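Alpha-galactosidase (Thermus thermophilus, PDB 6LCJ) probably hydrolyses terminal alpha-linked galactose from oligosaccharides such as stachyose, working as a thermostable hexamer built on a TIM-barrel catalytic fold. Local coordinates at residues L179-L182 with D183-A187; T433-P437 with S438-P442; Y167-Y170 with T171-E175. All blocks are in the same frame, centred on the assembly; numbering follows the deposited sequence.

Interaction 1: residues L179-L182 with D183-A187; sequences LRVL and DEVAA
Val-181 and Val-185, one helical turn apart, show how a buried face of a helix is filled. Their contact is apolar: Val-181 CG1 lies 3.7 Å from Val-185 CG2, the two side chains crossing obliquely. With chi1 at 170°, Val-181 turns CG1 away from its backbone N and alongside its carbonyl carbon, where CG2 of Val-185 meets it. Val-185 CG2, tucked beside its own backbone N, also sits 3.2 Å from Val-181 O.

Backbone hydrogen bonds form the second group. Val-185 N donates to Val-181 O over 2.7 Å, and Ala-186 N reaches Leu-182 O at 2.8 Å. Two residues before Val-185, Asp-183 N gives a longer bond of 3.2 Å to Leu-179 O, while Glu-184 N to Arg-180 O is weak. This i to i+4 pattern belongs to helix 175-185, which lies in the connection between the adjacent parallel strands 161-164 and 192-195, a beta-alpha-beta crossover of the TIM barrel. Val-181 and Val-185 pack on Trp-163 of the first strand, and Leu-182 on Phe-193 of the second.

Polar side chains occupy other sides of the helix. Asp-183 CB approaches Arg-180 O to 3.2 Å, but its carboxylate makes a salt bridge through OD1 with Arg-226. Glu-184 passes close to the same carbonyl: its CG is 3.7 Å from Arg-180 O before the chain bends at chi2 and carries the carboxylate away from the preceding turn.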
loop_
_atom_site.group_PDB
_atom_site.type_symbol
_atom_site.label_atom_id
_atom_site.label_comp_id
_atom_site.label_asym_id
_atom_site.label_seq_id
_atom_site.Cartn_x
_atom_site.Cartn_y
_atom_site.Cartn_z
ATOM N N LEU E 179 -24.916 -42.458 33.286
ATOM C CA LEU E 179 -25.777 -43.471 33.891
ATOM C C LEU E 179 -26.505 -42.915 35.111
ATOM O O LEU E 179 -27.677 -43.228 35.335
ATOM C CB LEU E 179 -24.965 -44.717 34.251
ATOM C CG LEU E 179 -24.680 -45.648 33.060
ATOM C CD1 LEU E 179 -23.670 -46.719 33.404
ATOM C CD2 LEU E 179 -25.959 -46.266 32.523
ATOM N N ARG E 180 -25.850 -42.059 35.892
ATOM C CA ARG E 180 -26.555 -41.442 37.010
ATOM C C ARG E 180 -27.593 -40.447 36.518
ATOM O O ARG E 180 -28.715 -40.394 37.037
ATOM C CB ARG E 180 -25.560 -40.766 37.953
ATOM C CG ARG E 180 -24.573 -41.750 38.564
ATOM C CD ARG E 180 -23.856 -41.170 39.757
ATOM N NE ARG E 180 -22.958 -40.104 39.348
ATOM C CZ ARG E 180 -21.816 -40.302 38.691
ATOM N NH1 ARG E 180 -21.430 -41.536 38.375
ATOM N NH2 ARG E 180 -21.060 -39.262 38.349
ATOM N N VAL E 181 -27.232 -39.643 35.521
ATOM C CA VAL E 181 -28.175 -38.675 34.978
ATOM C C VAL E 181 -29.360 -39.395 34.353
ATOM O O VAL E 181 -30.512 -38.962 34.495
ATOM C CB VAL E 181 -27.451 -37.750 33.979
ATOM C CG1 VAL E 181 -28.426 -36.892 33.227
ATOM C CG2 VAL E 181 -26.442 -36.888 34.721
ATOM N N LEU E 182 -29.095 -40.526 33.680
ATOM C CA LEU E 182 -30.163 -41.319 33.074
ATOM C C LEU E 182 -31.194 -41.731 34.114
ATOM O O LEU E 182 -32.408 -41.642 33.874
ATOM C CB LEU E 182 -29.577 -42.548 32.383
ATOM C CG LEU E 182 -30.543 -43.637 31.891
ATOM C CD1 LEU E 182 -31.349 -43.200 30.674
ATOM C CD2 LEU E 182 -29.787 -44.913 31.586
ATOM N N ASP E 183 -30.724 -42.146 35.291
ATOM C CA ASP E 183 -31.615 -42.478 36.398
ATOM C C ASP E 183 -32.583 -41.341 36.707
ATOM O O ASP E 183 -33.797 -41.549 36.795
ATOM C CB ASP E 183 -30.787 -42.811 37.634
ATOM C CG ASP E 183 -31.265 -44.054 38.319
ATOM O OD1 ASP E 183 -32.020 -44.807 37.666
ATOM O OD2 ASP E 183 -30.901 -44.266 39.501
ATOM N N GLU E 184 -32.060 -40.129 36.890
ATOM C CA GLU E 184 -32.932 -38.999 37.195
ATOM C C GLU E 184 -33.788 -38.606 35.998
ATOM O O GLU E 184 -34.964 -38.251 36.159
ATOM C CB GLU E 184 -32.102 -37.814 37.651
ATOM C CG GLU E 184 -31.142 -38.162 38.739
ATOM C CD GLU E 184 -31.449 -37.394 39.992
ATOM O OE1 GLU E 184 -30.492 -36.937 40.662
ATOM O OE2 GLU E 184 -32.658 -37.227 40.287
ATOM N N VAL E 185 -33.211 -38.640 34.793
ATOM C CA VAL E 185 -33.946 -38.222 33.605
ATOM C C VAL E 185 -35.119 -39.161 33.349
ATOM O O VAL E 185 -36.177 -38.730 32.868
ATOM C CB VAL E 185 -32.993 -38.140 32.390
ATOM C CG1 VAL E 185 -33.779 -38.063 31.079
ATOM C CG2 VAL E 185 -32.039 -36.954 32.521
ATOM N N ALA E 186 -34.973 -40.446 33.692
ATOM C CA ALA E 186 -36.013 -41.419 33.371
ATOM C C ALA E 186 -37.317 -41.157 34.123
ATOM O O ALA E 186 -38.379 -41.625 33.692
ATOM C CB ALA E 186 -35.504 -42.831 33.658
ATOM N N ALA E 187 -37.270 -40.399 35.220
ATOM C CA ALA E 187 -38.492 -40.044 35.935
ATOM C C ALA E 187 -39.358 -39.042 35.175
ATOM O O ALA E 187 -40.531 -38.883 35.518
ATOM C CB ALA E 187 -38.139 -39.484 37.312
#

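Interaction 2: residues T433-P437 with S438-P442; sequences TSDPP and SWLLP
Trp-439 folds back over Pro-436, three residues earlier. Its CB begins the contact 3.3 Å from Pro-436 O. With CG beside its own backbone N (chi1 -69°), the indole is directed over the proline ring, which CG and CD1 both approach. At the fusion of the two indole rings CD2 meets Pro-436 CG at 3.4 Å, and CE2 meets the same carbon at 3.7 Å. Along the benzene side CE3 touches Pro-436 CD at 3.5 Å, while NE1, CZ2 and CZ3 lie a little farther off; the far corner, CH2, packs on Ser-168. Pro-436 CG is thus seated over one face, 3.6 Å from the centroid of the five-membered ring and 19° off its normal, a CH-pi contact. Phe-169 meets the indole edge-to-face.

In the fold, this turn follows strand 431-433, the barrel strand beside 161-164. The chain leaves the strand through an ST turn, Asp-435 N donating to Thr-433 OG1, then enters a 3-10 turn ahead of helix 442-453. Trp-439 N donates to Pro-436 O at 2.6 Å, and Leu-440 N to Pro-437 O. Leu-440 turns inward, its CD2 lying 3.8 Å from Asp-435 OD2, with the two side chains at about a right angle. The carboxylate itself is held elsewhere: OD1 forms a salt bridge with Arg-407, and OD2 accepts from the backbone N of Phe-406.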
loop_
_atom_site.group_PDB
_atom_site.type_symbol
_atom_site.label_atom_id
_atom_site.label_comp_id
_atom_site.label_asym_id
_atom_site.label_seq_id
_atom_site.Cartn_x
_atom_site.Cartn_y
_atom_site.Cartn_z
ATOM N N THR E 433 -34.191 -30.523 26.325
ATOM C CA THR E 433 -33.409 -29.795 27.305
ATOM C C THR E 433 -32.138 -30.568 27.611
ATOM O O THR E 433 -32.019 -31.769 27.333
ATOM C CB THR E 433 -34.178 -29.531 28.616
ATOM O OG1 THR E 433 -33.338 -28.792 29.523
ATOM C CG2 THR E 433 -34.569 -30.830 29.285
ATOM N N SER E 434 -31.185 -29.843 28.194
ATOM C CA SER E 434 -29.955 -30.415 28.704
ATOM C C SER E 434 -29.867 -30.359 30.221
ATOM O O SER E 434 -28.864 -30.810 30.778
ATOM C CB SER E 434 -28.743 -29.701 28.097
ATOM O OG SER E 434 -28.504 -30.114 26.761
ATOM N N ASP E 435 -30.877 -29.829 30.895
ATOM C CA ASP E 435 -30.844 -29.624 32.343
ATOM C C ASP E 435 -30.757 -30.954 33.076
ATOM O O ASP E 435 -31.727 -31.720 33.049
ATOM C CB ASP E 435 -32.090 -28.862 32.802
ATOM C CG ASP E 435 -32.095 -27.397 32.351
ATOM O OD1 ASP E 435 -31.043 -26.902 31.888
ATOM O OD2 ASP E 435 -33.153 -26.738 32.463
ATOM N N PRO E 436 -29.647 -31.275 33.736
ATOM C CA PRO E 436 -29.632 -32.443 34.620
ATOM C C PRO E 436 -30.600 -32.232 35.770
ATOM O O PRO E 436 -30.516 -31.210 36.474
ATOM C CB PRO E 436 -28.179 -32.498 35.118
ATOM C CG PRO E 436 -27.446 -31.444 34.365
ATOM C CD PRO E 436 -28.435 -30.455 33.895
ATOM N N PRO E 437 -31.547 -33.156 35.983
ATOM C CA PRO E 437 -32.564 -32.937 37.031
ATOM C C PRO E 437 -31.969 -32.583 38.384
ATOM O O PRO E 437 -32.543 -31.762 39.113
ATOM C CB PRO E 437 -33.326 -34.272 37.065
ATOM C CG PRO E 437 -33.148 -34.834 35.700
ATOM C CD PRO E 437 -31.752 -34.436 35.278
ATOM N N SER E 438 -30.803 -33.126 38.722
ATOM C CA SER E 438 -30.184 -32.757 39.985
ATOM C C SER E 438 -29.688 -31.310 40.022
ATOM O O SER E 438 -29.326 -30.835 41.101
ATOM C CB SER E 438 -29.034 -33.712 40.293
ATOM O OG SER E 438 -28.042 -33.668 39.287
ATOM N N TRP E 439 -29.649 -30.599 38.896
ATOM C CA TRP E 439 -29.317 -29.179 38.910
ATOM C C TRP E 439 -30.546 -28.292 39.058
ATOM O O TRP E 439 -30.402 -27.065 39.200
ATOM C CB TRP E 439 -28.594 -28.774 37.626
ATOM C CG TRP E 439 -27.224 -29.326 37.458
ATOM C CD1 TRP E 439 -26.620 -30.275 38.222
ATOM C CD2 TRP E 439 -26.285 -28.979 36.430
ATOM N NE1 TRP E 439 -25.366 -30.532 37.741
ATOM C CE2 TRP E 439 -25.133 -29.744 36.645
ATOM C CE3 TRP E 439 -26.310 -28.088 35.356
ATOM C CZ2 TRP E 439 -24.008 -29.649 35.825
ATOM C CZ3 TRP E 439 -25.195 -27.991 34.546
ATOM C CH2 TRP E 439 -24.060 -28.766 34.782
ATOM N N LEU E 440 -31.743 -28.881 39.009
ATOM C CA LEU E 440 -32.999 -28.143 39.066
ATOM C C LEU E 440 -33.483 -27.996 40.507
ATOM O O LEU E 440 -33.463 -28.960 41.276
ATOM C CB LEU E 440 -34.057 -28.868 38.236
ATOM C CG LEU E 440 -33.830 -29.023 36.731
ATOM C CD1 LEU E 440 -35.036 -29.725 36.115
ATOM C CD2 LEU E 440 -33.614 -27.660 36.095
ATOM N N LEU E 441 -33.926 -26.793 40.866
ATOM C CA LEU E 441 -34.698 -26.608 42.089
ATOM C C LEU E 441 -36.067 -27.282 41.945
ATOM O O LEU E 441 -36.497 -27.600 40.832
ATOM C CB LEU E 441 -34.857 -25.118 42.392
ATOM C CG LEU E 441 -33.561 -24.305 42.549
ATOM C CD1 LEU E 441 -33.846 -22.814 42.655
ATOM C CD2 LEU E 441 -32.766 -24.776 43.739
ATOM N N PRO E 442 -36.759 -27.536 43.064
ATOM C CA PRO E 442 -38.102 -28.166 42.986
ATOM C C PRO E 442 -39.107 -27.427 42.114
ATOM O O PRO E 442 -39.836 -28.053 41.336
ATOM C CB PRO E 442 -38.552 -28.186 44.453
ATOM C CG PRO E 442 -37.271 -28.288 45.217
ATOM C CD PRO E 442 -36.236 -27.507 44.442
#

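Interaction 3: residues Y167-Y170 with T171-E175; sequences YSFY and TRIGE
Phe-169 and Ile-173 touch across a tight turn of the chain. The meeting is made at the root of the phenylalanine, whose CB lies 3.8 Å from Ile-173 CG2; the ring itself leads away from the turn, with this methyl standing obliquely to it. Phe-169 CB is also 3.7 Å from Arg-172 O. Ile-173 CG2 is anti to its own carbonyl carbon, and from there it touches Tyr-170 O at 3.8 Å as well, so one methyl bridges the first two residues of the turn.

Between them the chain makes a type II' beta turn, closed by Arg-172 N donating to Phe-169 O at 3.1 Å. The donor lies above the carbonyl plane, and the hydrogen bond is bent, its N-H...O angle 142°. Tyr-170 takes the second position with a positive phi of 53°, directly after the helix ends, and its ring leads away from the turn to meet Trp-166 edge-to-face. Arg-172 puts its aliphatic stem against the same acceptor, CG being 3.4 Å from Phe-169 O, before bends at chi2 and chi3 take the guanidinium off. Arg-172 is also the centre of an inverse gamma turn, in which Ile-173 N makes a weak bond to Thr-171 O.

The turn joins two successive helices: helix 166-169, just after strand 161-164, and helix 175-185, with Gly-174 as its N-cap. That second helix receives both hydrophobic side chains, Phe-169 on Leu-177 and Ile-173 on Leu-178.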
loop_
_atom_site.group_PDB
_atom_site.type_symbol
_atom_site.label_atom_id
_atom_site.label_comp_id
_atom_site.label_asym_id
_atom_site.label_seq_id
_atom_site.Cartn_x
_atom_site.Cartn_y
_atom_site.Cartn_z
ATOM N N TYR E 167 -25.699 -29.184 26.440
ATOM C CA TYR E 167 -25.791 -27.860 27.033
ATOM C C TYR E 167 -25.761 -27.875 28.551
ATOM O O TYR E 167 -26.193 -26.908 29.175
ATOM C CB TYR E 167 -27.044 -27.160 26.536
ATOM C CG TYR E 167 -27.013 -26.935 25.066
ATOM C CD1 TYR E 167 -26.330 -25.844 24.527
ATOM C CD2 TYR E 167 -27.638 -27.826 24.201
ATOM C CE1 TYR E 167 -26.304 -25.629 23.171
ATOM C CE2 TYR E 167 -27.611 -27.620 22.843
ATOM C CZ TYR E 167 -26.955 -26.514 22.342
ATOM O OH TYR E 167 -26.943 -26.301 20.996
ATOM N N SER E 168 -25.255 -28.935 29.155
ATOM C CA SER E 168 -24.944 -28.895 30.576
ATOM C C SER E 168 -23.517 -29.385 30.811
ATOM O O SER E 168 -22.749 -28.739 31.525
ATOM C CB SER E 168 -25.956 -29.724 31.373
ATOM O OG SER E 168 -26.220 -30.950 30.715
ATOM N N PHE E 169 -23.136 -30.505 30.199
ATOM C CA PHE E 169 -21.805 -31.057 30.431
ATOM C C PHE E 169 -20.808 -30.771 29.316
ATOM O O PHE E 169 -19.605 -30.918 29.542
ATOM C CB PHE E 169 -21.892 -32.568 30.638
ATOM C CG PHE E 169 -22.809 -32.967 31.749
ATOM C CD1 PHE E 169 -22.462 -32.724 33.066
ATOM C CD2 PHE E 169 -24.012 -33.592 31.477
ATOM C CE1 PHE E 169 -23.297 -33.097 34.096
ATOM C CE2 PHE E 169 -24.866 -33.967 32.503
ATOM C CZ PHE E 169 -24.514 -33.720 33.815
ATOM N N TYR E 170 -21.273 -30.369 28.135
ATOM C CA TYR E 170 -20.426 -30.154 26.952
ATOM C C TYR E 170 -19.606 -31.425 26.735
ATOM O O TYR E 170 -20.193 -32.521 26.777
ATOM C CB TYR E 170 -19.648 -28.853 27.125
ATOM C CG TYR E 170 -20.584 -27.670 27.004
ATOM C CD1 TYR E 170 -20.857 -27.109 25.763
ATOM C CD2 TYR E 170 -21.262 -27.164 28.114
ATOM C CE1 TYR E 170 -21.737 -26.048 25.628
ATOM C CE2 TYR E 170 -22.162 -26.098 27.989
ATOM C CZ TYR E 170 -22.389 -25.545 26.735
ATOM O OH TYR E 170 -23.262 -24.488 26.549
ATOM N N THR E 171 -18.287 -31.342 26.504
ATOM C CA THR E 171 -17.503 -32.539 26.202
ATOM C C THR E 171 -17.123 -33.341 27.446
ATOM O O THR E 171 -16.562 -34.432 27.297
ATOM C CB THR E 171 -16.208 -32.191 25.440
ATOM O OG1 THR E 171 -15.494 -31.167 26.140
ATOM C CG2 THR E 171 -16.493 -31.710 24.017
ATOM N N ARG E 172 -17.393 -32.835 28.657
ATOM C CA ARG E 172 -17.060 -33.541 29.897
ATOM C C ARG E 172 -18.116 -34.597 30.223
ATOM O O ARG E 172 -18.783 -34.544 31.250
ATOM C CB ARG E 172 -16.931 -32.571 31.057
ATOM C CG ARG E 172 -16.374 -31.213 30.703
ATOM C CD ARG E 172 -14.894 -31.305 30.410
ATOM N NE ARG E 172 -14.155 -31.653 31.623
ATOM C CZ ARG E 172 -13.653 -30.774 32.489
ATOM N NH1 ARG E 172 -13.800 -29.469 32.285
ATOM N NH2 ARG E 172 -13.008 -31.203 33.571
ATOM N N ILE E 173 -18.275 -35.566 29.333
ATOM C CA ILE E 173 -19.233 -36.640 29.557
ATOM C C ILE E 173 -18.475 -37.939 29.749
ATOM O O ILE E 173 -17.329 -38.100 29.309
ATOM C CB ILE E 173 -20.267 -36.792 28.421
ATOM C CG1 ILE E 173 -19.584 -36.766 27.046
ATOM C CG2 ILE E 173 -21.345 -35.720 28.548
ATOM C CD1 ILE E 173 -20.466 -37.304 25.938
ATOM N N GLY E 174 -19.132 -38.872 30.424
ATOM C CA GLY E 174 -18.535 -40.155 30.731
ATOM C C GLY E 174 -19.649 -41.142 30.978
ATOM O O GLY E 174 -20.788 -40.767 31.273
ATOM N N GLU E 175 -19.309 -42.419 30.823
ATOM C CA GLU E 175 -20.296 -43.479 30.967
ATOM C C GLU E 175 -20.934 -43.455 32.355
ATOM O O GLU E 175 -22.165 -43.515 32.482
ATOM C CB GLU E 175 -19.614 -44.812 30.653
ATOM C CG GLU E 175 -20.126 -46.064 31.319
ATOM C CD GLU E 175 -19.084 -47.188 31.250
ATOM O OE1 GLU E 175 -18.717 -47.610 30.124
ATOM O OE2 GLU E 175 -18.605 -47.628 32.321
#

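How the interactions relate
Three local contacts meet in one corner of the barrel, their centres 11 Å (1 and 2) and 14 Å (1 and 3, 2 and 3) apart. Interaction 1 lends its helix face to both others: Val-185 CG2 lies 3.7 Å from Pro-437 CD, and Val-181 CG2 lies 3.8 Å from Phe-169 CZ. Interactions 2 and 3 are tied by probable hydrogen bonds, Ser-434 O to Ser-168 OG at 2.6 Å and Ser-434 OG to Tyr-167 N at 3.0 Å. Segments 167-175 and 433-442 follow neighbouring barrel strands at their C-terminal ends, the end that carries the active site in TIM-barrel enzymes generally, though none of these contacts is identified as part of it; the structure is the apo form.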